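Nickel-dependent hydrogenase large subunit (Allochromatium vinosum, PDB 3MYR) catalyses the oxidation of molecular hydrogen, with its electrons passed to an acceptor, at a nickel-iron centre in the large subunit of a heterodimer. Local coordinates at residues 177-180 against 181-185; 286-290 against 291-295; 417-420 against 421-424. All blocks are in the same frame, centred on the assembly; numbering follows the deposited sequence.

Interaction 1. Residues 177-180 against 181-185; sequences YRLP and PEANL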
loop_
_atom_site.group_PDB
_atom_site.type_symbol
_atom_site.label_atom_id
_atom_site.label_comp_id
_atom_site.label_asym_id
_atom_site.label_seq_id
_atom_site.Cartn_x
_atom_site.Cartn_y
_atom_site.Cartn_z
ATOM N N TYR B 177 -9.434 -19.203 -18.160
ATOM C CA TYR B 177 -8.464 -18.406 -18.983
ATOM C C TYR B 177 -8.851 -18.425 -20.453
ATOM O O TYR B 177 -9.021 -19.495 -21.015
ATOM C CB TYR B 177 -7.028 -18.925 -18.826
ATOM C CG TYR B 177 -6.368 -18.624 -17.499
ATOM C CD1 TYR B 177 -5.958 -19.665 -16.666
ATOM C CD2 TYR B 177 -6.034 -17.288 -17.140
ATOM C CE1 TYR B 177 -5.261 -19.399 -15.466
ATOM C CE2 TYR B 177 -5.327 -16.992 -15.988
ATOM C CZ TYR B 177 -4.937 -18.065 -15.146
ATOM O OH TYR B 177 -4.296 -17.754 -13.975
ATOM N N ARG B 178 -9.045 -17.259 -21.062
ATOM C CA ARG B 178 -9.625 -17.245 -22.400
ATOM C C ARG B 178 -8.756 -16.549 -23.465
ATOM O O ARG B 178 -9.053 -16.661 -24.661
ATOM C CB ARG B 178 -11.032 -16.608 -22.378
ATOM C CG ARG B 178 -12.089 -17.159 -21.318
ATOM C CD ARG B 178 -13.373 -16.410 -21.676
ATOM N NE ARG B 178 -14.352 -15.886 -20.698
ATOM C CZ ARG B 178 -14.959 -16.657 -19.864
ATOM N NH1 ARG B 178 -15.875 -16.196 -19.028
ATOM N NH2 ARG B 178 -14.532 -17.918 -19.806
ATOM N N LEU B 179 -7.758 -15.758 -23.046
ATOM C CA LEU B 179 -6.887 -15.038 -24.017
ATOM C C LEU B 179 -6.124 -15.977 -24.950
ATOM O O LEU B 179 -5.604 -17.003 -24.517
ATOM C CB LEU B 179 -5.879 -14.092 -23.301
ATOM C CG LEU B 179 -6.421 -13.071 -22.316
ATOM C CD1 LEU B 179 -5.205 -12.242 -21.692
ATOM C CD2 LEU B 179 -7.430 -12.147 -22.993
ATOM N N PRO B 180 -5.945 -15.574 -26.195
ATOM C CA PRO B 180 -5.026 -16.307 -27.090
ATOM C C PRO B 180 -3.553 -16.178 -26.594
ATOM O O PRO B 180 -3.215 -15.231 -25.873
ATOM C CB PRO B 180 -5.181 -15.580 -28.458
ATOM C CG PRO B 180 -5.539 -14.139 -28.059
ATOM C CD PRO B 180 -6.401 -14.287 -26.761
ATOM N N PRO B 181 -2.696 -17.164 -26.937
ATOM C CA PRO B 181 -1.246 -17.113 -26.575
ATOM C C PRO B 181 -0.606 -15.728 -26.782
ATOM O O PRO B 181 0.085 -15.243 -25.874
ATOM C CB PRO B 181 -0.616 -18.106 -27.534
ATOM C CG PRO B 181 -1.738 -19.246 -27.684
ATOM C CD PRO B 181 -3.061 -18.359 -27.738
ATOM N N GLU B 182 -0.873 -15.090 -27.940
ATOM C CA GLU B 182 -0.362 -13.736 -28.261
ATOM C C GLU B 182 -0.730 -12.682 -27.215
ATOM O O GLU B 182 0.105 -11.851 -26.848
ATOM C CB GLU B 182 -0.885 -13.280 -29.653
ATOM C CG GLU B 182 -0.232 -14.047 -30.801
ATOM C CD GLU B 182 -0.623 -15.575 -30.828
ATOM O OE1 GLU B 182 0.280 -16.409 -31.281
ATOM O OE2 GLU B 182 -1.802 -15.908 -30.346
ATOM N N ALA B 183 -1.994 -12.658 -26.767
ATOM C CA ALA B 183 -2.376 -11.665 -25.792
ATOM C C ALA B 183 -1.679 -11.983 -24.460
ATOM O O ALA B 183 -1.305 -11.075 -23.708
ATOM C CB ALA B 183 -3.940 -11.632 -25.610
ATOM N N ASN B 184 -1.536 -13.272 -24.136
ATOM C CA ASN B 184 -0.854 -13.601 -22.873
ATOM C C ASN B 184 0.587 -13.119 -22.913
ATOM O O ASN B 184 1.096 -12.597 -21.905
ATOM C CB ASN B 184 -0.911 -15.105 -22.588
ATOM C CG ASN B 184 -2.349 -15.584 -22.215
ATOM O OD1 ASN B 184 -2.969 -15.008 -21.340
ATOM N ND2 ASN B 184 -2.817 -16.672 -22.821
ATOM N N LEU B 185 1.284 -13.344 -24.046
ATOM C CA LEU B 185 2.708 -12.962 -24.128
ATOM C C LEU B 185 2.838 -11.439 -24.047
ATOM O O LEU B 185 3.678 -10.938 -23.325
ATOM C CB LEU B 185 3.387 -13.538 -25.424
ATOM C CG LEU B 185 4.887 -13.187 -25.607
ATOM C CD1 LEU B 185 5.756 -13.569 -24.335
ATOM C CD2 LEU B 185 5.451 -13.813 -26.918
HETATM O O HOH W 1 -6.167 -16.051 -20.527
HETATM O O HOH W 2 -5.276 -18.140 -22.000
#

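Interaction 2. Residues 286-290 against 291-295; sequences DLPTG and ASLDP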
loop_
_atom_site.group_PDB
_atom_site.type_symbol
_atom_site.label_atom_id
_atom_site.label_comp_id
_atom_site.label_asym_id
_atom_site.label_seq_id
_atom_site.Cartn_x
_atom_site.Cartn_y
_atom_site.Cartn_z
ATOM N N ASP B 286 -11.903 14.616 -3.213
ATOM C CA ASP B 286 -10.510 15.012 -3.002
ATOM C C ASP B 286 -10.010 15.884 -4.154
ATOM O O ASP B 286 -10.689 16.005 -5.170
ATOM C CB ASP B 286 -9.615 13.772 -2.909
ATOM C CG ASP B 286 -8.385 14.008 -2.013
ATOM O OD1 ASP B 286 -7.911 13.047 -1.386
ATOM O OD2 ASP B 286 -7.853 15.152 -1.988
ATOM N N LEU B 287 -8.813 16.436 -3.989
ATOM C CA LEU B 287 -8.051 17.079 -5.047
ATOM C C LEU B 287 -8.613 18.457 -5.412
ATOM O O LEU B 287 -9.158 18.671 -6.512
ATOM C CB LEU B 287 -7.832 16.198 -6.265
ATOM C CG LEU B 287 -7.036 14.907 -5.901
ATOM C CD1 LEU B 287 -7.235 13.903 -7.062
ATOM C CD2 LEU B 287 -5.517 15.196 -5.670
ATOM N N PRO B 288 -8.434 19.414 -4.489
ATOM C CA PRO B 288 -8.954 20.789 -4.721
ATOM C C PRO B 288 -8.092 21.556 -5.750
ATOM O O PRO B 288 -6.905 21.304 -5.826
ATOM C CB PRO B 288 -8.835 21.437 -3.329
ATOM C CG PRO B 288 -7.620 20.707 -2.700
ATOM C CD PRO B 288 -7.851 19.247 -3.134
ATOM N N THR B 289 -8.685 22.466 -6.528
ATOM C CA THR B 289 -7.981 23.292 -7.501
ATOM C C THR B 289 -7.110 24.369 -6.826
ATOM O O THR B 289 -6.098 24.809 -7.393
ATOM C CB THR B 289 -8.968 24.061 -8.455
ATOM O OG1 THR B 289 -9.884 24.785 -7.646
ATOM C CG2 THR B 289 -9.752 23.115 -9.371
ATOM N N GLY B 290 -7.466 24.737 -5.596
ATOM C CA GLY B 290 -6.812 25.847 -4.921
ATOM C C GLY B 290 -6.322 25.473 -3.537
ATOM O O GLY B 290 -6.276 24.291 -3.166
ATOM N N ALA B 291 -5.923 26.486 -2.765
ATOM C CA ALA B 291 -5.219 26.288 -1.490
ATOM C C ALA B 291 -6.168 25.678 -0.488
ATOM O O ALA B 291 -5.784 24.760 0.266
ATOM C CB ALA B 291 -4.649 27.620 -0.963
ATOM N N SER B 292 -7.420 26.147 -0.477
ATOM C CA SER B 292 -8.356 25.654 0.531
ATOM C C SER B 292 -8.990 24.273 0.173
ATOM O O SER B 292 -9.220 23.945 -1.012
ATOM C CB SER B 292 -9.422 26.722 0.827
ATOM O OG SER B 292 -10.702 26.168 0.716
ATOM N N LEU B 293 -9.193 23.438 1.191
ATOM C CA LEU B 293 -9.692 22.063 0.973
ATOM C C LEU B 293 -11.223 22.116 0.848
ATOM O O LEU B 293 -11.953 21.619 1.701
ATOM C CB LEU B 293 -9.284 21.172 2.144
ATOM C CG LEU B 293 -8.779 19.732 1.985
ATOM C CD1 LEU B 293 -9.556 18.709 2.764
ATOM C CD2 LEU B 293 -8.476 19.284 0.548
ATOM N N ASP B 294 -11.702 22.774 -0.204
ATOM C CA ASP B 294 -13.096 23.130 -0.327
ATOM C C ASP B 294 -13.731 22.115 -1.267
ATOM O O ASP B 294 -13.334 22.017 -2.434
ATOM C CB ASP B 294 -13.182 24.525 -0.916
ATOM C CG ASP B 294 -14.612 24.966 -1.223
ATOM O OD1 ASP B 294 -14.735 26.123 -1.659
ATOM O OD2 ASP B 294 -15.599 24.197 -1.070
ATOM N N PRO B 295 -14.695 21.327 -0.753
ATOM C CA PRO B 295 -15.313 20.270 -1.574
ATOM C C PRO B 295 -15.916 20.780 -2.861
ATOM O O PRO B 295 -15.987 20.006 -3.806
ATOM C CB PRO B 295 -16.441 19.730 -0.660
ATOM C CG PRO B 295 -15.877 19.872 0.703
ATOM C CD PRO B 295 -15.223 21.290 0.631
HETATM O O HOH W 3 -9.671 24.918 -3.477
#

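Interaction 3. Residues 417-420 against 421-424; sequences DLPV and DALY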
loop_
_atom_site.group_PDB
_atom_site.type_symbol
_atom_site.label_atom_id
_atom_site.label_comp_id
_atom_site.label_asym_id
_atom_site.label_seq_id
_atom_site.Cartn_x
_atom_site.Cartn_y
_atom_site.Cartn_z
ATOM N N ASP B 417 -19.373 -3.017 -26.318
ATOM C CA ASP B 417 -20.798 -3.216 -26.575
ATOM C C ASP B 417 -21.536 -3.611 -25.295
ATOM O O ASP B 417 -22.193 -4.623 -25.256
ATOM C CB ASP B 417 -20.996 -4.267 -27.706
ATOM C CG ASP B 417 -22.474 -4.387 -28.154
ATOM O OD1 ASP B 417 -23.212 -3.354 -28.092
ATOM O OD2 ASP B 417 -22.937 -5.526 -28.470
ATOM N N LEU B 418 -21.395 -2.847 -24.215
ATOM C CA LEU B 418 -22.038 -3.228 -22.963
ATOM C C LEU B 418 -22.961 -2.093 -22.526
ATOM O O LEU B 418 -22.702 -0.936 -22.829
ATOM C CB LEU B 418 -20.974 -3.454 -21.877
ATOM C CG LEU B 418 -20.078 -4.689 -22.029
ATOM C CD1 LEU B 418 -18.947 -4.580 -21.034
ATOM C CD2 LEU B 418 -20.888 -6.024 -21.847
ATOM N N PRO B 419 -23.982 -2.408 -21.743
ATOM C CA PRO B 419 -24.869 -1.366 -21.244
ATOM C C PRO B 419 -24.299 -0.753 -19.927
ATOM O O PRO B 419 -23.360 -1.303 -19.317
ATOM C CB PRO B 419 -26.161 -2.149 -20.993
ATOM C CG PRO B 419 -25.635 -3.516 -20.487
ATOM C CD PRO B 419 -24.344 -3.751 -21.222
ATOM N N VAL B 420 -24.866 0.364 -19.500
ATOM C CA VAL B 420 -24.394 1.077 -18.318
ATOM C C VAL B 420 -24.420 0.152 -17.102
ATOM O O VAL B 420 -23.595 0.244 -16.199
ATOM C CB VAL B 420 -25.273 2.345 -18.025
ATOM C CG1 VAL B 420 -24.821 2.992 -16.712
ATOM C CG2 VAL B 420 -25.110 3.361 -19.152
ATOM N N ASP B 421 -25.349 -0.771 -17.057
ATOM C CA ASP B 421 -25.322 -1.613 -15.902
ATOM C C ASP B 421 -24.174 -2.642 -15.795
ATOM O O ASP B 421 -23.983 -3.205 -14.726
ATOM C CB ASP B 421 -26.708 -2.174 -15.538
ATOM C CG ASP B 421 -26.991 -3.460 -16.250
ATOM O OD1 ASP B 421 -27.520 -3.355 -17.389
ATOM O OD2 ASP B 421 -26.635 -4.557 -15.692
ATOM N N ALA B 422 -23.390 -2.854 -16.857
ATOM C CA ALA B 422 -22.146 -3.607 -16.742
ATOM C C ALA B 422 -21.071 -2.860 -15.923
ATOM O O ALA B 422 -20.109 -3.463 -15.485
ATOM C CB ALA B 422 -21.596 -4.003 -18.138
ATOM N N LEU B 423 -21.258 -1.583 -15.629
ATOM C CA LEU B 423 -20.318 -0.914 -14.685
ATOM C C LEU B 423 -20.368 -1.564 -13.312
ATOM O O LEU B 423 -19.342 -1.643 -12.622
ATOM C CB LEU B 423 -20.658 0.568 -14.527
ATOM C CG LEU B 423 -20.426 1.315 -15.833
ATOM C CD1 LEU B 423 -20.871 2.774 -15.723
ATOM C CD2 LEU B 423 -18.956 1.243 -16.166
ATOM N N TYR B 424 -21.556 -2.037 -12.917
ATOM C CA TYR B 424 -21.770 -2.587 -11.568
ATOM C C TYR B 424 -21.331 -4.040 -11.497
ATOM O O TYR B 424 -22.156 -4.950 -11.565
ATOM C CB TYR B 424 -23.224 -2.469 -11.217
ATOM C CG TYR B 424 -23.670 -1.037 -11.251
ATOM C CD1 TYR B 424 -24.410 -0.543 -12.322
ATOM C CD2 TYR B 424 -23.407 -0.188 -10.190
ATOM C CE1 TYR B 424 -24.875 0.773 -12.338
ATOM C CE2 TYR B 424 -23.921 1.111 -10.169
ATOM C CZ TYR B 424 -24.587 1.603 -11.250
ATOM O OH TYR B 424 -25.057 2.891 -11.205
#

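Interaction 1. Residues 177-180 against 181-185
The amide of Asn-184 crosses the side chain of Leu-179 obliquely, its OD1 3.6 Å from Leu-179 CD1 and equally close to CB. With CG anti to the carbonyl carbon (chi1 -70°), the amide leans back along the chain toward Leu-179. A water bridges the two residues, accepting from Asn-184 ND2 at 3.0 Å and donating to Leu-179 O at 2.8 Å. OD1 also accepts from Asp-118 N. This is the start of helix 181-201: Pro-180 holds the N-cap position, and Pro-181 suits the first turn, where a backbone N-H would have no helical acceptor. Pro-180 O receives Asn-184 N at 3.1 Å with a fairly straight N-H (162°), and Ala-183 N only weakly. The small Ala-183 fits against the Pro-180 ring, its CB 3.8 Å from Pro-180 CD, and its methyl also meets Leu-179 CB at 3.9 Å. With an alanine in place of Asn-184 the amide is gone, which is likely to leave Asp-118 N without its acceptor and the bridging water without its ND2 donor. Glu-182, bent at chi2, brings OE2 within 3.9 Å of Pro-180 CB while OE1 accepts from Asp-126 N.

Interaction 2. Residues 286-290 against 291-295
The puckered pyrrolidine ring of Pro-288 meets the returning chain along its rim. Beyond its CG-CD side lies one methyl of Leu-293, with CD2 3.6 Å from Pro-288 CG and nearly as close to CD, and the two side chains cross at a slant. At the neighbouring corner Pro-288 CB rests 3.4 Å from Ser-292 O. The contact lies where strand 281-288 runs out into the loop that leads back to its antiparallel partner, strand 300-305, in a beta-hairpin arrangement. Proline fits here because its short, rigid ring gives the methyl a firm surface, and it turns the rest of its buried side chain to Gln-89 and Asn-93 of helix 86-112. Leu-293 starts out away from the strand end, and an unusual first torsion (chi1 -139°) accompanies the swing that brings CD2 back to the CG-CD edge of the proline.

The carboxylate of Asp-286, a truly flat group, serves its own strand end and two neighbours. Leu-287 N approaches OD2 on its anti side at 2.6 Å, 17° out of the carboxylate plane. The same oxygen forms a salt bridge with Arg-74, while OD1 accepts from Glu-484 N, so a buried carboxylate is well provided with donors, and a charged residue is tolerated here.

On the loop side, Leu-293 is the centre of an inverse gamma turn, closed by a weak bond of 2.9 Å from Asp-294 N to Ser-292 O. No direct hydrogen bond joins 286-290 to 291-295; a water does so instead, donating to Ser-292 O at 2.7 Å and weakly accepting from Gly-290 N at 3.1 Å.

Interaction 3. Residues 417-420 against 421-424
Ala-422 lays its methyl against Leu-418 and Pro-419: CB is 3.8 Å from Leu-418 CB and also meets CD and the carbonyl oxygen of Pro-419. A side chain this small suits a buried position so close to the backbone of Pro-419. Leu-418 continues the apolar patch toward Leu-413 of helix 403-416. Asp-421 slants across the proline from the solvent side, its OD1 3.6 Å from Pro-419 CG; CG sits between the backbone N and the carbonyl carbon (chi1 88°), which brings OD1 back to the CB-CG edge of the ring.

Carbons of Leu-423, its CB and CG, lie beside the next carbonyl, that of Val-420. Leu-423 CD1 reaches Val-420 CG1 at 4.1 Å, the valine branch that stands anti to its own backbone N. Buried Leu-423 also meets Leu-395 and Val-409, so a branched apolar residue fits there. The Tyr-424 ring turns its edge to Asp-421 CA.

Backbone bonds hold this shape. Ala-422 N donates to Pro-419 O at 2.9 Å and Leu-423 N to Val-420 O at 3.0 Å. With Tyr-424 N bonded to Asp-421 O as well, three successive bonds to the residue three places back make overlapping type I beta turns, a 3-10-like link that follows the Schellman motif at Asp-417 and leads into helix 426-456.

Overall arrangement
All three contacts are local joints where regular structure begins or ends, and none touches another. Interactions 1 and 2 lie on opposite sides of the chain's centre, their own centres about 43 Å apart; interaction 3 is nearer to interaction 1, about 24 Å between centres. Interactions 1 and 3 are partly buried and both lead into helices, one at the start of 181-201, the other between 403-416 and 426-456. Interaction 2 is a surface contact in a strand-to-strand loop. Direct backbone bonds dominate interaction 3, backbone bonds and water share interaction 1, and interaction 2 relies on apolar touch plus water. Proline recurs in each, at a helix start, a strand end and a turn.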